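Side-chain contact in AvtR (PDB 4HV0), which is a viral transcriptional regulator that probably binds DNA through a ribbon-helix-helix fold: residues E34-E39 with N89-E94. Sequence-based numbering, arbitrary orientation.
Sequences EYFGIE and NRFLKE
Phe91 pushes the far end of its ring between Tyr35 and Phe36, its CZ resting beside Tyr35 CB at 3.7 Å. The three rings form an aromatic cluster that joins the C-terminal end of helix 24-36, within the part of the chain assigned to the CopG-type ribbon-helix-helix family, to helix 88-97 near the C-terminus. Against Tyr35 the geometry is that of an offset edge-to-face pair: the centroids lie 5.6 Å apart, the planes meet at 86°, and the edge of Phe91 addresses the tyrosine face. The offset shows in the atoms that meet, since Phe91 CZ lies near Tyr35 CB, CG and CD2, with Tyr35 CG 3.8 Å away. Phe36 behaves differently. Its ring reaches Phe91 from the opposite direction with the planes inclined at 37°, and its CZ hangs above one face of Phe91 toward the rim. The closest approach, Phe36 CE2 to Phe91 CZ, is 4.2 Å. Phe91 has the largest share of the buried area, 70 Å², and its first torsion helps to explain this: CG is anti to the backbone N (chi1 172°), directing the ring toward the other helix while the nearest CA atoms, those of Tyr35 and Phe91, remain 10.2 Å apart. The two segments bury 129 Å² between them, consistent with a small contact near the surface. Phe36 also touches Glu80 and Leu81, so helix 71-84 adjoins the cluster. Next to Phe91 in helix 88-97, Arg90 NE donates to Glu94 OE2, one turn further along, at 3.0 Å as part of a salt bridge, the acceptor lying close to the guanidinium plane of Arg90.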
loop_
_atom_site.group_PDB
_atom_site.type_symbol
_atom_site.label_atom_id
_atom_site.label_comp_id
_atom_site.label_asym_id
_atom_site.label_seq_id
_atom_site.Cartn_x
_atom_site.Cartn_y
_atom_site.Cartn_z
ATOM N N GLU A 34 -4.591 -0.992 10.398
ATOM C CA GLU A 34 -5.566 -2.028 10.726
ATOM C C GLU A 34 -5.002 -3.442 10.723
ATOM O O GLU A 34 -5.248 -4.203 11.640
ATOM C CB GLU A 34 -6.786 -1.920 9.802
ATOM C CG GLU A 34 -7.580 -0.642 10.096
ATOM C CD GLU A 34 -8.869 -0.510 9.306
ATOM O OE1 GLU A 34 -8.996 -1.154 8.243
ATOM O OE2 GLU A 34 -9.740 0.281 9.725
ATOM N N TYR A 35 -4.256 -3.814 9.691
ATOM C CA TYR A 35 -3.748 -5.196 9.587
ATOM C C TYR A 35 -2.460 -5.448 10.369
ATOM O O TYR A 35 -2.214 -6.574 10.697
ATOM C CB TYR A 35 -3.560 -5.615 8.129
ATOM C CG TYR A 35 -4.842 -5.876 7.390
ATOM C CD1 TYR A 35 -5.670 -4.839 7.045
ATOM C CD2 TYR A 35 -5.214 -7.158 7.029
ATOM C CE1 TYR A 35 -6.843 -5.047 6.373
ATOM C CE2 TYR A 35 -6.386 -7.372 6.325
ATOM C CZ TYR A 35 -7.195 -6.302 6.008
ATOM O OH TYR A 35 -8.378 -6.480 5.335
ATOM N N PHE A 36 -1.665 -4.423 10.682
ATOM C CA PHE A 36 -0.481 -4.607 11.543
ATOM C C PHE A 36 -0.720 -4.134 12.971
ATOM O O PHE A 36 0.090 -4.376 13.853
ATOM C CB PHE A 36 0.788 -4.020 10.914
ATOM C CG PHE A 36 1.137 -4.728 9.643
ATOM C CD1 PHE A 36 1.818 -5.946 9.653
ATOM C CD2 PHE A 36 0.645 -4.275 8.457
ATOM C CE1 PHE A 36 2.046 -6.644 8.484
ATOM C CE2 PHE A 36 0.865 -4.966 7.284
ATOM C CZ PHE A 36 1.564 -6.166 7.300
ATOM N N GLY A 37 -1.877 -3.537 13.198
ATOM C CA GLY A 37 -2.329 -3.217 14.538
ATOM C C GLY A 37 -1.528 -2.138 15.248
ATOM O O GLY A 37 -1.362 -2.205 16.470
ATOM N N ILE A 38 -1.095 -1.151 14.472
ATOM C CA ILE A 38 -0.214 -0.089 14.911
ATOM C C ILE A 38 -0.777 1.324 14.768
ATOM O O ILE A 38 -1.597 1.639 13.913
ATOM C CB ILE A 38 1.158 -0.100 14.190
ATOM C CG1 ILE A 38 0.978 -0.104 12.650
ATOM C CG2 ILE A 38 1.980 -1.228 14.776
ATOM C CD1 ILE A 38 2.250 -0.166 11.840
ATOM N N GLU A 39 -0.253 2.169 15.630
ATOM C CA GLU A 39 -0.560 3.575 15.690
ATOM C C GLU A 39 0.464 4.307 14.852
ATOM O O GLU A 39 1.652 4.101 15.041
ATOM C CB GLU A 39 -0.426 4.022 17.140
ATOM C CG GLU A 39 -0.677 5.501 17.384
ATOM C CD GLU A 39 -2.143 5.803 17.658
ATOM O OE1 GLU A 39 -3.016 5.244 16.951
ATOM O OE2 GLU A 39 -2.408 6.604 18.586
ATOM N N ASN A 89 2.711 -5.790 -2.097
ATOM C CA ASN A 89 1.808 -5.815 -3.259
ATOM C C ASN A 89 0.973 -7.058 -3.226
ATOM O O ASN A 89 -0.208 -7.004 -3.443
ATOM C CB ASN A 89 2.556 -5.790 -4.603
ATOM C CG ASN A 89 1.610 -5.911 -5.822
ATOM O OD1 ASN A 89 0.965 -4.947 -6.221
ATOM N ND2 ASN A 89 1.543 -7.070 -6.409
ATOM N N ARG A 90 1.602 -8.199 -2.981
ATOM C CA ARG A 90 0.857 -9.425 -2.964
ATOM C C ARG A 90 -0.141 -9.443 -1.770
ATOM O O ARG A 90 -1.251 -9.927 -1.924
ATOM C CB ARG A 90 1.771 -10.629 -2.872
ATOM C CG ARG A 90 1.035 -11.962 -3.068
ATOM C CD ARG A 90 2.027 -13.081 -2.887
ATOM N NE ARG A 90 1.675 -13.870 -1.705
ATOM C CZ ARG A 90 2.523 -14.386 -0.827
ATOM N NH1 ARG A 90 3.816 -14.231 -0.955
ATOM N NH2 ARG A 90 2.061 -15.071 0.187
ATOM N N PHE A 91 0.258 -8.893 -0.625
ATOM C CA PHE A 91 -0.630 -8.797 0.513
ATOM C C PHE A 91 -1.872 -7.966 0.167
ATOM O O PHE A 91 -2.981 -8.422 0.341
ATOM C CB PHE A 91 0.160 -8.195 1.673
ATOM C CG PHE A 91 -0.640 -7.840 2.869
ATOM C CD1 PHE A 91 -0.843 -8.754 3.871
ATOM C CD2 PHE A 91 -1.078 -6.547 3.049
ATOM C CE1 PHE A 91 -1.552 -8.401 5.003
ATOM C CE2 PHE A 91 -1.770 -6.175 4.184
ATOM C CZ PHE A 91 -2.013 -7.101 5.160
ATOM N N LEU A 92 -1.677 -6.781 -0.392
ATOM C CA LEU A 92 -2.810 -5.960 -0.834
ATOM C C LEU A 92 -3.637 -6.646 -1.927
ATOM O O LEU A 92 -4.853 -6.542 -1.939
ATOM C CB LEU A 92 -2.334 -4.615 -1.364
ATOM C CG LEU A 92 -1.626 -3.706 -0.382
ATOM C CD1 LEU A 92 -0.898 -2.622 -1.140
ATOM C CD2 LEU A 92 -2.656 -3.101 0.566
ATOM N N LYS A 93 -2.983 -7.384 -2.813
ATOM C CA LYS A 93 -3.687 -8.112 -3.878
ATOM C C LYS A 93 -4.598 -9.208 -3.323
ATOM O O LYS A 93 -5.701 -9.401 -3.801
ATOM C CB LYS A 93 -2.663 -8.715 -4.849
ATOM C CG LYS A 93 -3.168 -9.079 -6.225
ATOM C CD LYS A 93 -2.006 -9.313 -7.208
ATOM C CE LYS A 93 -1.021 -10.433 -6.793
ATOM N NZ LYS A 93 0.158 -10.694 -7.685
ATOM N N GLU A 94 -4.129 -9.925 -2.309
ATOM C CA GLU A 94 -4.922 -10.978 -1.686
ATOM C C GLU A 94 -6.106 -10.436 -0.893
ATOM O O GLU A 94 -7.120 -11.102 -0.718
ATOM C CB GLU A 94 -4.048 -11.801 -0.742
ATOM C CG GLU A 94 -2.986 -12.625 -1.455
ATOM C CD GLU A 94 -2.199 -13.503 -0.513
ATOM O OE1 GLU A 94 -2.585 -13.622 0.691
ATOM O OE2 GLU A 94 -1.211 -14.100 -0.976
#